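Local coordinates for membrane-anchored mycosin mycp1 (Mycobacterium thermoresistibile, PDB 4HVL), which is a subtilisin-like serine protease, anchored in the membrane, and forms an essential component of the ESX-1 type VII secretion system, at residues A62-A67 against G173-N178; T33-S38 against V296-G301. One frame throughout, in Å; residues are numbered along the deposited sequence.

Interaction 1. Residues A62-A67 against G173-N178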
# COMPACT_ATOMS: atom_id res chain seq x y z
N ALA A 62 -14.61 0.66 -13.61
CA ALA A 62 -16.05 0.52 -13.40
C ALA A 62 -16.37 -0.92 -13.03
O ALA A 62 -15.83 -1.84 -13.64
CB ALA A 62 -16.84 0.91 -14.64
N GLY A 63 -17.26 -1.10 -12.06
CA GLY A 63 -17.61 -2.43 -11.53
C GLY A 63 -16.66 -3.00 -10.47
O GLY A 63 -16.97 -4.00 -9.86
N ILE A 64 -15.50 -2.39 -10.24
CA ILE A 64 -14.48 -2.96 -9.34
C ILE A 64 -14.51 -2.21 -8.03
O ILE A 64 -14.77 -0.99 -8.02
CB ILE A 64 -13.07 -2.84 -9.97
CG1 ILE A 64 -13.06 -3.46 -11.39
CG2 ILE A 64 -11.98 -3.47 -9.09
CD1 ILE A 64 -13.41 -4.94 -11.46
N THR A 65 -14.27 -2.93 -6.94
CA THR A 65 -14.23 -2.38 -5.58
C THR A 65 -12.81 -2.61 -5.02
O THR A 65 -12.32 -3.73 -5.00
CB THR A 65 -15.27 -3.07 -4.67
OG1 THR A 65 -16.60 -2.82 -5.18
CG2 THR A 65 -15.19 -2.60 -3.21
N VAL A 66 -12.14 -1.52 -4.62
CA VAL A 66 -10.83 -1.59 -4.03
C VAL A 66 -10.95 -1.29 -2.53
O VAL A 66 -11.50 -0.25 -2.14
CB VAL A 66 -9.85 -0.57 -4.66
CG1 VAL A 66 -8.45 -0.78 -4.10
CG2 VAL A 66 -9.84 -0.69 -6.19
N ALA A 67 -10.42 -2.20 -1.71
CA ALA A 67 -10.30 -1.96 -0.29
C ALA A 67 -8.93 -1.34 0.01
O ALA A 67 -7.89 -1.81 -0.52
CB ALA A 67 -10.45 -3.25 0.50
N GLY A 173 -15.84 -8.11 0.02
CA GLY A 173 -16.05 -8.37 -1.41
C GLY A 173 -15.16 -7.55 -2.34
O GLY A 173 -15.45 -7.39 -3.51
N ALA A 174 -14.07 -7.01 -1.83
CA ALA A 174 -13.17 -6.20 -2.69
C ALA A 174 -12.36 -7.11 -3.61
O ALA A 174 -11.94 -8.20 -3.21
CB ALA A 174 -12.28 -5.35 -1.83
N GLN A 175 -12.16 -6.69 -4.86
CA GLN A 175 -11.43 -7.53 -5.82
C GLN A 175 -9.97 -7.12 -5.91
O GLN A 175 -9.16 -7.85 -6.50
CB GLN A 175 -12.07 -7.48 -7.20
CG GLN A 175 -13.50 -7.98 -7.23
CD GLN A 175 -14.52 -6.87 -7.08
OE1 GLN A 175 -14.21 -5.70 -7.22
NE2 GLN A 175 -15.73 -7.25 -6.74
N VAL A 176 -9.66 -5.96 -5.32
CA VAL A 176 -8.29 -5.48 -5.10
C VAL A 176 -8.21 -4.98 -3.67
O VAL A 176 -9.13 -4.28 -3.20
CB VAL A 176 -7.94 -4.36 -6.09
CG1 VAL A 176 -6.47 -3.94 -5.97
CG2 VAL A 176 -8.26 -4.79 -7.52
N ILE A 177 -7.15 -5.37 -2.96
CA ILE A 177 -6.87 -4.91 -1.61
C ILE A 177 -5.51 -4.21 -1.57
O ILE A 177 -4.45 -4.85 -1.75
CB ILE A 177 -6.87 -6.08 -0.60
CG1 ILE A 177 -8.21 -6.81 -0.64
CG2 ILE A 177 -6.61 -5.55 0.81
CD1 ILE A 177 -8.29 -8.05 0.22
N ASN A 178 -5.53 -2.91 -1.32
CA ASN A 178 -4.32 -2.11 -1.22
C ASN A 178 -3.90 -2.02 0.23
O ASN A 178 -4.64 -1.46 1.06
CB ASN A 178 -4.59 -0.70 -1.76
CG ASN A 178 -3.36 0.19 -1.77
OD1 ASN A 178 -2.57 0.20 -2.71
ND2 ASN A 178 -3.21 0.96 -0.73
O HOH W 1 -17.36 -4.39 -7.11
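Thr65-Ala67 and Val176-Asn178 run side by side as parallel strands, their axes 4.6 Å apart at closest approach and twisted by 29°. Val66 pairs with Val176 and Ala67 with Ile177. The usual parallel ladder is laid down from Val176 O, which accepts a hydrogen bond from Ala67 N at 2.9 Å, and from Ala67 O, which accepts Asn178 N at 2.7 Å. Before Val176 the ladder changes: Thr65 O takes its main hydrogen bond from Gln175 N (3.0 Å), with Val176 N adding a weak one; this is where the chain comes out of the Schellman motif at Gly173, just after a helix.

Here a side chain stands in for backbone. The bend at chi2 (94°) carries the Gln175 amide across to the other strand, where OE1 accepts Thr65 N at 2.8 Å in a nearly straight bond (168°) lying in the carbonyl plane. One water binds Gly63 O and Thr65 OG1 and, weakly, Gln175 NE2; the threonine hydroxyl is also bonded to Arg127. Beyond this polar edge the contact is aliphatic. On one face of the sheet Val66 and Val176 lie alongside each other, both gamma carbons of Val66 resting on CB of Val176. On the other, the methyl groups of Ala67 and Ala174 meet closely, CB to CB at 3.6 Å.

These strands are the middle of the seven-stranded parallel sheet of the subtilisin fold, with strand 127-132 flanking 65-70 and strand 210-214 flanking 176-179. Helices 102-110 and 311-328 cover the valine face, Ile109 touching Val66 and Ser319 touching Val176, while strand 65-70 runs on to Asp70, the predicted charge-relay aspartate.

Interaction 2. Residues T33-S38 against V296-G301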
# COMPACT_ATOMS: atom_id res chain seq x y z
N THR A 33 -2.25 19.84 2.80
CA THR A 33 -2.19 21.21 2.35
C THR A 33 -1.49 21.32 0.97
O THR A 33 -1.41 20.35 0.22
CB THR A 33 -1.62 22.14 3.47
OG1 THR A 33 -1.70 23.50 3.07
CG2 THR A 33 -0.16 21.80 3.88
N VAL A 34 -1.00 22.51 0.65
CA VAL A 34 -0.42 22.80 -0.65
C VAL A 34 0.81 23.67 -0.48
O VAL A 34 0.94 24.40 0.51
CB VAL A 34 -1.43 23.53 -1.56
CG1 VAL A 34 -2.66 22.67 -1.78
CG2 VAL A 34 -1.85 24.87 -0.96
N TYR A 35 1.75 23.55 -1.42
CA TYR A 35 2.86 24.49 -1.50
C TYR A 35 2.34 25.82 -2.02
O TYR A 35 1.49 25.85 -2.93
CB TYR A 35 3.98 23.96 -2.40
CG TYR A 35 4.88 22.96 -1.71
CD1 TYR A 35 5.86 23.39 -0.82
CD2 TYR A 35 4.74 21.59 -1.92
CE1 TYR A 35 6.69 22.49 -0.18
CE2 TYR A 35 5.57 20.68 -1.27
CZ TYR A 35 6.53 21.14 -0.41
OH TYR A 35 7.34 20.25 0.26
N PRO A 36 2.84 26.93 -1.45
CA PRO A 36 2.45 28.23 -1.95
C PRO A 36 2.62 28.31 -3.46
O PRO A 36 3.59 27.79 -3.97
CB PRO A 36 3.44 29.17 -1.25
CG PRO A 36 3.65 28.51 0.08
CD PRO A 36 3.74 27.05 -0.28
N ASP A 37 1.64 28.90 -4.14
CA ASP A 37 1.66 29.14 -5.57
C ASP A 37 1.69 27.89 -6.45
O ASP A 37 2.19 27.95 -7.56
CB ASP A 37 2.85 30.05 -5.91
CG ASP A 37 2.87 31.30 -5.06
OD1 ASP A 37 1.88 32.07 -5.16
OD2 ASP A 37 3.85 31.48 -4.29
N SER A 38 1.16 26.77 -5.98
CA SER A 38 1.01 25.57 -6.81
C SER A 38 -0.14 25.76 -7.80
O SER A 38 -1.18 26.31 -7.45
CB SER A 38 0.71 24.35 -5.92
OG SER A 38 1.79 24.05 -5.04
N VAL A 296 -4.15 18.51 -3.34
CA VAL A 296 -3.12 18.77 -2.36
C VAL A 296 -1.77 18.22 -2.82
O VAL A 296 -1.71 17.24 -3.58
CB VAL A 296 -3.46 18.14 -0.99
CG1 VAL A 296 -4.59 18.89 -0.32
CG2 VAL A 296 -3.76 16.64 -1.12
N ASN A 297 -0.69 18.81 -2.30
CA ASN A 297 0.67 18.36 -2.62
C ASN A 297 1.71 18.63 -1.53
O ASN A 297 2.91 18.57 -1.80
CB ASN A 297 1.12 18.97 -3.96
CG ASN A 297 1.34 20.47 -3.88
OD1 ASN A 297 1.09 21.09 -2.84
ND2 ASN A 297 1.81 21.06 -4.98
N ALA A 298 1.25 18.89 -0.30
CA ALA A 298 2.12 19.16 0.83
C ALA A 298 1.47 18.67 2.11
O ALA A 298 0.24 18.60 2.21
CB ALA A 298 2.40 20.65 0.95
N LEU A 299 2.32 18.36 3.08
CA LEU A 299 1.90 17.99 4.42
C LEU A 299 2.67 18.82 5.43
O LEU A 299 3.76 19.33 5.13
CB LEU A 299 2.22 16.50 4.64
CG LEU A 299 1.45 15.61 3.68
CD1 LEU A 299 1.99 14.20 3.74
CD2 LEU A 299 -0.05 15.66 3.99
N GLN A 300 2.10 18.95 6.63
CA GLN A 300 2.78 19.70 7.68
C GLN A 300 3.88 18.79 8.23
O GLN A 300 3.61 17.68 8.64
CB GLN A 300 1.82 20.12 8.80
CG GLN A 300 0.61 20.94 8.35
CD GLN A 300 0.99 22.30 7.79
OE1 GLN A 300 2.13 22.73 7.91
NE2 GLN A 300 0.02 22.98 7.20
N GLY A 301 5.13 19.26 8.21
CA GLY A 301 6.25 18.53 8.80
C GLY A 301 6.65 19.19 10.10
O GLY A 301 5.88 19.96 10.67
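Tyr35 lays one face of its ring over the methyl group of Ala298, a CH-pi contact in which CB stands 4.1 Å from the ring centroid and is displaced toward the rim. The Asn297 amide approaches the same ring obliquely, the two planes 69° apart, and spends its polar atoms on the loop. With chi1 at 69°, its CG sits between the backbone N and the carbonyl carbon, which turns the amide toward the turn Tyr35-Ser38. There OD1 accepts Tyr35 N at 2.9 Å on a lone pair, and ND2 gives a straight bond (165°) to Ser38 OG, 3.0 Å away and close to the amide plane. That hydroxyl in turn donates to Tyr35 O, at 2.8 Å, and Ser38 N reaches the same carbonyl from the same face, closing a type II turn.

Farther along, Thr33 faces both Asn297 and Ala298 across a classic beta bulge. Thr33 O receives both their amides: Asn297 N at 3.0 Å lies in the carbonyl plane, whereas Ala298 N stands well above it. Thr33 N completes the antiparallel pair by donating to Ala298 O at 2.8 Å. The CG2 methyl of Thr33 packs against NE2 of Gln300, their side chains crossing at about a right angle, and Leu305 of strand 305-307 touches both residues as well as Tyr35.

The loop is thus fastened to strand 295-300 by three backbone hydrogen bonds at Thr33 and two from the Asn297 amide. That amide accepts from a backbone N-H and donates to a serine hydroxyl, so its orientation is fixed from both ends and the turn is tied directly to the bulge.

How the interactions relate
The pair shows two ways in which distant segments are joined, one deep in the fold and one near its surface. Interaction 1 lies in the core, between adjacent strands of the central parallel sheet; interaction 2 is partly buried near the periphery, where a loop from the N-terminal part of the chain borders a small antiparallel sheet. They share no element, and their centres are 30 Å apart, yet 62-67 and 173-178 both fall within the long loop that 33-38 and 296-301 close. Each recruits a side-chain amide to supplement backbone pairing, but valines and alanines fill the inner contact, whereas the outer one relies more on a turn, a bulge and a tyrosine ring.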